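Local coordinates for protein SPD1 nuclease (Streptococcus pyogenes, PDB 2XGR) that probably cleaves DNA as an extracellular, prophage-encoded endonuclease of the His-Me finger superfamily, a metal-binding hydrolase, at residues 116-124 / 132-141; 69-77 / 183-192. One frame throughout, in Å; residues are numbered along the deposited sequence.

Contact 1 of 2, residues 116-124 / 132-141; sequences VMNRGHLVG and DEPRNLVAMT
A first torsion of -166° swings the amide of N136 away from its own backbone N and across to V123, where it closes a ring of two hydrogen bonds with that residue's main chain. ND2 of N136 gives a nearly straight bond to V123 O (3.0 Å), meeting a lone pair with the oxygen lying in the amide plane. OD1 of N136 receives V123 N, also at 3.0 Å, somewhat tilted from the carbonyl plane. The same OD1 is bonded to S76 OG on strand 76-80, so both ends of this buried amide are engaged and its rotation is fixed. The ring of H121 stands almost perpendicular to it (planes 86° apart), with CD2 3.2 Å from N136 ND2 and NE2 held by L130 O.

H121 and G120 belong to strand 119-121, which pairs antiparallel with strand 137-139 through reciprocal G120-V138 backbone bonds. Helix 142-146 follows, and T141 caps its start; the two strands and helix, together with the R-G-H sequence, are consistent with the beta-beta-alpha motif of the His-Me finger clan. G120 lacks a side chain, and M140 SD settles 4.0 Å from its CA.

On the R119 side, a bend at chi3 (-60°) brings the guanidinium across L137, whose CD1 sits 3.5 Å above the guanidinium plane, over its centre. NH1 reaches P134 O through a water lying in that plane, while R119 NH2 forms a long salt bridge, 3.7 Å, with D132 OD2. L122 and V138 cross at about a right angle, with L122 CD2 3.8 Å from V138 CG1.

Contact 2 of 2, residues 69-77 / 183-192; sequences NLNRATFSH and VTPIYSGNEV
R72 and Y187 run past each other in opposite directions, the guanidinium lying flat against Y187 in an offset stack, near its CB and CG end, with the planes only 19° apart. CZ of R72 is 4.4 Å from the ring centroid, a cation-pi contact, and the aliphatic part of the same chain adds a CH-pi contact, with CD 3.8 Å from that centroid. L70 closes the opposite face of the guanidinium: its CD1 lies 3.6 Å above the plane, over the centre, sandwiching the charged group.

The bend of the arginine at chi3 (-56°) turns NH1 to the type II' turn from S188 to E191. There the two N-H groups of NH1 go one to E191 O at 2.9 Å and one to G189 O at 3.0 Å. Both oxygens are close to the guanidinium plane, although NH1 itself stands well above the carbonyl plane of E191. NH2 reaches G189 O again through a water, and NE forms a salt bridge with D68.

Y187 OH donates to A73 O, 2.7 Å away, in the carbonyl plane of A73 and on a lone pair, the oxygen itself lying at the edge of the ring. Further along, S76 and V183 form an antiparallel hydrogen-bonded pair that joins strand 76-80 to strand 178-186, V183 N lying 2.8 Å from S76 O.

R72 thus donates to two main-chain carbonyls of the turn and its edge, which ties the turn to 69-77, and its charge, probably moderated by D68, is held flat against the tyrosine.

In the fold
Contact 2 closes a long loop within which contact 1 is nested, and the two meet directly, their centres about 11 Å apart. Contact 1 is the pairing that makes the small two-stranded sheet, whereas 69-77 / 183-192 ties neighbouring strands of the large antiparallel sheet and the loops leading from them. The small sheet packs on the large one: L122 rests on V183 and P185, V138 on P185, and the bond from N136 to S76 crosses between the contacts. The inner side of contact 1 is mostly apolar, apart from the buried N136 amide, and its outer side bears arginine and aspartate; contact 2 is buried near S76 and V183, and becomes polar towards the exposed turn.

Contact 1 of 2, residues 116-124 / 132-141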
loop_
_atom_site.group_PDB
_atom_site.type_symbol
_atom_site.label_atom_id
_atom_site.label_comp_id
_atom_site.label_asym_id
_atom_site.label_seq_id
_atom_site.Cartn_x
_atom_site.Cartn_y
_atom_site.Cartn_z
ATOM N N VAL A 116 8.654 -7.745 -20.982
ATOM C CA VAL A 116 8.156 -8.421 -19.790
ATOM C C VAL A 116 7.974 -7.388 -18.660
ATOM O O VAL A 116 8.891 -6.599 -18.376
ATOM C CB VAL A 116 9.162 -9.478 -19.309
ATOM C CG1 VAL A 116 8.640 -10.165 -18.062
ATOM C CG2 VAL A 116 9.473 -10.506 -20.447
ATOM N N MET A 117 6.790 -7.360 -18.049
ATOM C CA MET A 117 6.542 -6.381 -16.977
ATOM C C MET A 117 7.455 -6.631 -15.781
ATOM O O MET A 117 7.856 -7.769 -15.514
ATOM C CB MET A 117 5.093 -6.480 -16.551
ATOM C CG MET A 117 4.092 -5.868 -17.549
ATOM S SD MET A 117 2.453 -6.159 -16.795
ATOM C CE MET A 117 2.411 -4.810 -15.550
ATOM N N ASN A 118 7.798 -5.552 -15.059
ATOM C CA ASN A 118 8.669 -5.662 -13.906
ATOM C C ASN A 118 7.706 -5.869 -12.740
ATOM O O ASN A 118 6.522 -5.597 -12.910
ATOM C CB ASN A 118 9.391 -4.313 -13.690
ATOM C CG ASN A 118 10.439 -4.029 -14.765
ATOM O OD1 ASN A 118 10.324 -3.059 -15.535
ATOM N ND2 ASN A 118 11.388 -4.934 -14.894
ATOM N N ARG A 119 8.240 -6.241 -11.587
ATOM C CA ARG A 119 7.438 -6.465 -10.371
ATOM C C ARG A 119 7.643 -5.334 -9.329
ATOM O O ARG A 119 8.753 -4.847 -9.116
ATOM C CB ARG A 119 7.823 -7.800 -9.767
ATOM C CG ARG A 119 7.278 -9.033 -10.577
ATOM C CD ARG A 119 7.443 -10.310 -9.769
ATOM N NE ARG A 119 8.833 -10.571 -9.434
ATOM C CZ ARG A 119 9.244 -11.433 -8.493
ATOM N NH1 ARG A 119 8.376 -12.136 -7.753
ATOM N NH2 ARG A 119 10.554 -11.606 -8.296
ATOM N N GLY A 120 6.537 -4.887 -8.762
ATOM C CA GLY A 120 6.573 -3.837 -7.755
ATOM C C GLY A 120 6.066 -4.369 -6.425
ATOM O O GLY A 120 5.372 -5.440 -6.320
ATOM N N HIS A 121 6.429 -3.662 -5.353
ATOM C CA HIS A 121 6.059 -4.120 -4.050
ATOM C C HIS A 121 4.542 -3.925 -3.805
ATOM O O HIS A 121 3.937 -3.005 -4.360
ATOM C CB HIS A 121 6.733 -3.213 -2.986
ATOM C CG HIS A 121 8.163 -3.603 -2.699
ATOM N ND1 HIS A 121 9.120 -3.645 -3.687
ATOM C CD2 HIS A 121 8.797 -3.923 -1.550
ATOM C CE1 HIS A 121 10.274 -4.030 -3.164
ATOM N NE2 HIS A 121 10.115 -4.167 -1.869
ATOM N N LEU A 122 3.974 -4.784 -2.946
ATOM C CA LEU A 122 2.624 -4.521 -2.416
ATOM C C LEU A 122 2.761 -3.462 -1.279
ATOM O O LEU A 122 2.437 -2.312 -1.494
ATOM C CB LEU A 122 1.960 -5.810 -1.913
ATOM C CG LEU A 122 1.677 -6.835 -3.086
ATOM C CD1 LEU A 122 1.066 -8.164 -2.435
ATOM C CD2 LEU A 122 0.604 -6.257 -4.050
ATOM N N VAL A 123 3.326 -3.852 -0.140
ATOM C CA VAL A 123 3.680 -2.859 0.885
ATOM C C VAL A 123 5.076 -2.275 0.531
ATOM O O VAL A 123 6.019 -3.034 0.343
ATOM C CB VAL A 123 3.669 -3.485 2.280
ATOM C CG1 VAL A 123 4.338 -2.510 3.314
ATOM C CG2 VAL A 123 2.222 -3.723 2.757
ATOM N N GLY A 124 5.183 -0.948 0.311
ATOM C CA GLY A 124 6.479 -0.398 -0.119
ATOM C C GLY A 124 7.634 -0.718 0.824
ATOM O O GLY A 124 7.494 -0.875 2.075
ATOM N N ASP A 132 12.894 -8.773 -2.731
ATOM C CA ASP A 132 12.664 -9.988 -3.529
ATOM C C ASP A 132 11.761 -11.037 -2.917
ATOM O O ASP A 132 11.915 -12.211 -3.239
ATOM C CB ASP A 132 13.983 -10.662 -3.943
ATOM C CG ASP A 132 14.218 -10.579 -5.442
ATOM O OD1 ASP A 132 15.060 -9.729 -5.851
ATOM O OD2 ASP A 132 13.541 -11.338 -6.207
ATOM N N GLU A 133 10.830 -10.658 -2.049
ATOM C CA GLU A 133 9.939 -11.636 -1.420
ATOM C C GLU A 133 8.704 -11.774 -2.313
ATOM O O GLU A 133 7.971 -10.815 -2.526
ATOM C CB GLU A 133 9.581 -11.141 0.007
ATOM C CG GLU A 133 8.314 -11.798 0.649
ATOM C CD GLU A 133 8.397 -13.294 0.562
ATOM O OE1 GLU A 133 9.511 -13.787 0.829
ATOM O OE2 GLU A 133 7.531 -13.988 -0.029
ATOM N N PRO A 134 8.468 -12.975 -2.914
ATOM C CA PRO A 134 7.420 -12.994 -3.921
ATOM C C PRO A 134 6.034 -12.701 -3.351
ATOM O O PRO A 134 5.150 -12.300 -4.129
ATOM C CB PRO A 134 7.483 -14.441 -4.478
ATOM C CG PRO A 134 8.255 -15.170 -3.488
ATOM C CD PRO A 134 9.251 -14.217 -2.930
ATOM N N ARG A 135 5.818 -13.027 -2.083
ATOM C CA ARG A 135 4.477 -12.749 -1.460
ATOM C C ARG A 135 4.199 -11.262 -1.254
ATOM O O ARG A 135 3.065 -10.877 -0.951
ATOM C CB ARG A 135 4.375 -13.379 -0.105
ATOM C CG ARG A 135 4.326 -14.910 -0.280
ATOM C CD ARG A 135 4.552 -15.509 1.107
ATOM N NE ARG A 135 4.831 -16.919 0.950
ATOM C CZ ARG A 135 5.994 -17.473 0.587
ATOM N NH1 ARG A 135 7.078 -16.758 0.143
ATOM N NH2 ARG A 135 6.053 -18.801 0.690
ATOM N N ASN A 136 5.228 -10.436 -1.469
ATOM C CA ASN A 136 5.058 -8.965 -1.467
ATOM C C ASN A 136 5.347 -8.327 -2.832
ATOM O O ASN A 136 5.572 -7.112 -2.956
ATOM C CB ASN A 136 5.988 -8.372 -0.390
ATOM C CG ASN A 136 5.643 -6.928 -0.074
ATOM O OD1 ASN A 136 4.467 -6.641 0.191
ATOM N ND2 ASN A 136 6.643 -5.963 -0.223
ATOM N N LEU A 137 5.263 -9.110 -3.933
ATOM C CA LEU A 137 5.552 -8.570 -5.253
ATOM C C LEU A 137 4.446 -8.970 -6.240
ATOM O O LEU A 137 4.011 -10.124 -6.199
ATOM C CB LEU A 137 6.887 -9.137 -5.801
ATOM C CG LEU A 137 8.159 -8.649 -5.075
ATOM C CD1 LEU A 137 9.392 -9.468 -5.478
ATOM C CD2 LEU A 137 8.369 -7.147 -5.359
ATOM N N VAL A 138 4.075 -8.065 -7.130
ATOM C CA VAL A 138 3.216 -8.341 -8.305
ATOM C C VAL A 138 3.751 -7.594 -9.525
ATOM O O VAL A 138 4.373 -6.514 -9.420
ATOM C CB VAL A 138 1.742 -7.945 -8.045
ATOM C CG1 VAL A 138 1.169 -8.742 -6.858
ATOM C CG2 VAL A 138 1.628 -6.431 -7.776
ATOM N N ALA A 139 3.438 -8.114 -10.720
ATOM C CA ALA A 139 3.711 -7.413 -11.936
ATOM C C ALA A 139 2.985 -6.080 -11.893
ATOM O O ALA A 139 1.772 -6.050 -11.686
ATOM C CB ALA A 139 3.166 -8.242 -13.103
ATOM N N MET A 140 3.682 -4.969 -12.143
ATOM C CA MET A 140 3.107 -3.678 -11.931
ATOM C C MET A 140 3.645 -2.713 -12.997
ATOM O O MET A 140 4.860 -2.762 -13.307
ATOM C CB MET A 140 3.567 -3.186 -10.516
ATOM C CG MET A 140 2.822 -2.018 -10.085
ATOM S SD MET A 140 3.334 -1.578 -8.384
ATOM C CE MET A 140 2.537 -2.837 -7.378
ATOM N N THR A 141 2.783 -1.845 -13.513
ATOM C CA THR A 141 3.251 -0.725 -14.339
ATOM C C THR A 141 4.077 0.271 -13.537
ATOM O O THR A 141 3.896 0.427 -12.333
ATOM C CB THR A 141 2.141 0.033 -15.060
ATOM O OG1 THR A 141 1.308 0.731 -14.130
ATOM C CG2 THR A 141 1.268 -0.967 -15.954
HETATM O O HOH W 1 6.640 -2.921 -15.293
HETATM O O HOH W 2 5.626 -12.799 -6.769
#

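Contact 2 of 2, residues 69-77 / 183-192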
loop_
_atom_site.group_PDB
_atom_site.type_symbol
_atom_site.label_atom_id
_atom_site.label_comp_id
_atom_site.label_asym_id
_atom_site.label_seq_id
_atom_site.Cartn_x
_atom_site.Cartn_y
_atom_site.Cartn_z
ATOM N N ASN A 69 -2.462 -20.884 -5.996
ATOM C CA ASN A 69 -2.160 -22.010 -6.881
ATOM C C ASN A 69 -1.577 -21.627 -8.213
ATOM O O ASN A 69 -1.045 -22.481 -8.909
ATOM C CB ASN A 69 -3.440 -22.835 -7.100
ATOM C CG ASN A 69 -4.641 -21.951 -7.419
ATOM O OD1 ASN A 69 -4.977 -21.000 -6.651
ATOM N ND2 ASN A 69 -5.303 -22.235 -8.547
ATOM N N LEU A 70 -1.632 -20.332 -8.581
ATOM C CA LEU A 70 -0.894 -19.836 -9.744
ATOM C C LEU A 70 0.396 -19.087 -9.353
ATOM O O LEU A 70 0.985 -18.362 -10.169
ATOM C CB LEU A 70 -1.830 -18.938 -10.586
ATOM C CG LEU A 70 -3.007 -19.708 -11.213
ATOM C CD1 LEU A 70 -3.874 -18.653 -11.906
ATOM C CD2 LEU A 70 -2.440 -20.790 -12.226
ATOM N N ASN A 71 0.829 -19.308 -8.093
ATOM C CA ASN A 71 2.034 -18.668 -7.567
ATOM C C ASN A 71 1.914 -17.144 -7.466
ATOM O O ASN A 71 2.928 -16.431 -7.587
ATOM C CB ASN A 71 3.257 -19.039 -8.395
ATOM C CG ASN A 71 3.566 -20.559 -8.328
ATOM O OD1 ASN A 71 3.457 -21.214 -7.250
ATOM N ND2 ASN A 71 3.817 -21.146 -9.504
ATOM N N ARG A 72 0.688 -16.639 -7.387
ATOM C CA ARG A 72 0.528 -15.181 -7.335
ATOM C C ARG A 72 0.484 -14.776 -5.876
ATOM O O ARG A 72 -0.174 -15.431 -5.041
ATOM C CB ARG A 72 -0.840 -14.794 -8.015
ATOM C CG ARG A 72 -0.905 -15.197 -9.492
ATOM C CD ARG A 72 -2.297 -14.886 -10.097
ATOM N NE ARG A 72 -3.390 -15.542 -9.346
ATOM C CZ ARG A 72 -4.635 -15.730 -9.818
ATOM N NH1 ARG A 72 -5.022 -15.198 -10.988
ATOM N NH2 ARG A 72 -5.509 -16.405 -9.095
ATOM N N ALA A 73 1.052 -13.571 -5.600
ATOM C CA ALA A 73 0.869 -13.010 -4.245
ATOM C C ALA A 73 -0.602 -12.669 -3.988
ATOM O O ALA A 73 -1.353 -12.288 -4.900
ATOM C CB ALA A 73 1.687 -11.683 -4.182
ATOM N N THR A 74 -1.004 -12.722 -2.731
ATOM C CA THR A 74 -2.407 -12.518 -2.363
ATOM C C THR A 74 -2.681 -11.332 -1.460
ATOM O O THR A 74 -3.778 -10.747 -1.552
ATOM C CB THR A 74 -3.045 -13.787 -1.755
ATOM O OG1 THR A 74 -2.297 -14.238 -0.628
ATOM C CG2 THR A 74 -2.998 -14.906 -2.847
ATOM N N PHE A 75 -1.761 -11.004 -0.542
ATOM C CA PHE A 75 -1.858 -9.675 0.144
ATOM C C PHE A 75 -0.587 -9.426 0.920
ATOM O O PHE A 75 0.094 -10.374 1.283
ATOM C CB PHE A 75 -3.060 -9.589 1.144
ATOM C CG PHE A 75 -2.949 -10.539 2.332
ATOM C CD1 PHE A 75 -2.331 -10.130 3.562
ATOM C CD2 PHE A 75 -3.557 -11.804 2.271
ATOM C CE1 PHE A 75 -2.233 -11.065 4.663
ATOM C CE2 PHE A 75 -3.527 -12.660 3.375
ATOM C CZ PHE A 75 -2.868 -12.302 4.558
ATOM N N SER A 76 -0.383 -8.182 1.361
ATOM C CA SER A 76 0.695 -7.932 2.318
ATOM C C SER A 76 0.118 -6.898 3.336
ATOM O O SER A 76 -0.573 -5.939 2.946
ATOM C CB SER A 76 1.847 -7.298 1.542
ATOM O OG SER A 76 2.887 -6.992 2.480
ATOM N N HIS A 77 0.284 -7.153 4.639
ATOM C CA HIS A 77 -0.441 -6.421 5.684
ATOM C C HIS A 77 0.545 -6.066 6.790
ATOM O O HIS A 77 1.231 -6.959 7.340
ATOM C CB HIS A 77 -1.554 -7.284 6.242
ATOM C CG HIS A 77 -2.690 -6.524 6.900
ATOM N ND1 HIS A 77 -2.595 -5.266 7.457
ATOM C CD2 HIS A 77 -3.950 -6.967 7.181
ATOM C CE1 HIS A 77 -3.795 -4.917 7.964
ATOM N NE2 HIS A 77 -4.605 -5.961 7.836
ATOM N N VAL A 183 -2.167 -4.091 1.558
ATOM C CA VAL A 183 -2.182 -3.921 0.105
ATOM C C VAL A 183 -2.586 -5.264 -0.510
ATOM O O VAL A 183 -1.965 -6.308 -0.278
ATOM C CB VAL A 183 -0.784 -3.438 -0.416
ATOM C CG1 VAL A 183 -0.837 -3.283 -1.971
ATOM C CG2 VAL A 183 -0.425 -2.085 0.308
ATOM N N THR A 184 -3.679 -5.229 -1.263
ATOM C CA THR A 184 -4.256 -6.501 -1.863
ATOM C C THR A 184 -4.386 -6.395 -3.371
ATOM O O THR A 184 -5.105 -5.480 -3.878
ATOM C CB THR A 184 -5.681 -6.769 -1.271
ATOM O OG1 THR A 184 -5.680 -6.729 0.165
ATOM C CG2 THR A 184 -6.284 -8.083 -1.810
ATOM N N PRO A 185 -3.698 -7.279 -4.117
ATOM C CA PRO A 185 -3.845 -7.285 -5.569
ATOM C C PRO A 185 -5.176 -7.963 -5.902
ATOM O O PRO A 185 -5.553 -8.921 -5.201
ATOM C CB PRO A 185 -2.625 -8.084 -6.053
ATOM C CG PRO A 185 -2.284 -9.080 -4.898
ATOM C CD PRO A 185 -2.698 -8.242 -3.625
ATOM N N ILE A 186 -5.838 -7.441 -6.931
ATOM C CA ILE A 186 -7.125 -7.973 -7.379
ATOM C C ILE A 186 -6.927 -8.611 -8.759
ATOM O O ILE A 186 -6.572 -7.927 -9.734
ATOM C CB ILE A 186 -8.171 -6.818 -7.475
ATOM C CG1 ILE A 186 -8.262 -5.950 -6.168
ATOM C CG2 ILE A 186 -9.587 -7.354 -7.831
ATOM C CD1 ILE A 186 -8.602 -6.745 -4.960
ATOM N N TYR A 187 -7.233 -9.926 -8.860
ATOM C CA TYR A 187 -6.970 -10.642 -10.143
ATOM C C TYR A 187 -8.325 -11.029 -10.746
ATOM O O TYR A 187 -9.334 -11.182 -10.018
ATOM C CB TYR A 187 -6.190 -11.936 -9.942
ATOM C CG TYR A 187 -4.820 -11.752 -9.264
ATOM C CD1 TYR A 187 -3.702 -11.391 -10.018
ATOM C CD2 TYR A 187 -4.700 -11.938 -7.881
ATOM C CE1 TYR A 187 -2.470 -11.212 -9.379
ATOM C CE2 TYR A 187 -3.490 -11.805 -7.226
ATOM C CZ TYR A 187 -2.358 -11.442 -8.015
ATOM O OH TYR A 187 -1.128 -11.303 -7.371
ATOM N N SER A 188 -8.294 -11.225 -12.052
ATOM C CA SER A 188 -9.388 -11.836 -12.765
ATOM C C SER A 188 -8.927 -13.156 -13.307
ATOM O O SER A 188 -7.889 -13.234 -13.993
ATOM C CB SER A 188 -9.814 -10.949 -13.948
ATOM O OG SER A 188 -10.648 -11.748 -14.863
ATOM N N GLY A 189 -9.692 -14.211 -13.001
ATOM C CA GLY A 189 -9.428 -15.532 -13.644
ATOM C C GLY A 189 -8.006 -16.029 -13.476
ATOM O O GLY A 189 -7.499 -16.069 -12.349
ATOM N N ASN A 190 -7.358 -16.462 -14.569
ATOM C CA ASN A 190 -5.976 -16.962 -14.547
ATOM C C ASN A 190 -4.867 -15.892 -14.686
ATOM O O ASN A 190 -3.703 -16.241 -14.815
ATOM C CB ASN A 190 -5.780 -17.929 -15.732
ATOM C CG ASN A 190 -6.669 -19.133 -15.623
ATOM O OD1 ASN A 190 -6.816 -19.692 -14.541
ATOM N ND2 ASN A 190 -7.328 -19.495 -16.725
ATOM N N GLU A 191 -5.250 -14.617 -14.739
ATOM C CA GLU A 191 -4.306 -13.565 -15.073
ATOM C C GLU A 191 -3.259 -13.472 -13.958
ATOM O O GLU A 191 -3.614 -13.456 -12.769
ATOM C CB GLU A 191 -5.049 -12.233 -15.222
ATOM C CG GLU A 191 -6.015 -12.204 -16.448
ATOM C CD GLU A 191 -6.862 -11.008 -16.482
ATOM O OE1 GLU A 191 -6.648 -10.034 -15.686
ATOM O OE2 GLU A 191 -7.741 -10.925 -17.353
ATOM N N VAL A 192 -1.994 -13.304 -14.371
ATOM C CA VAL A 192 -0.936 -13.267 -13.372
ATOM C C VAL A 192 -0.671 -11.803 -12.966
ATOM O O VAL A 192 -0.002 -11.588 -11.961
ATOM C CB VAL A 192 0.376 -13.967 -13.826
ATOM C CG1 VAL A 192 0.111 -15.448 -14.143
ATOM C CG2 VAL A 192 0.964 -13.260 -15.007
HETATM O O HOH W 3 -8.420 -15.784 -9.762
HETATM O O HOH W 4 -5.414 -11.157 -3.643
#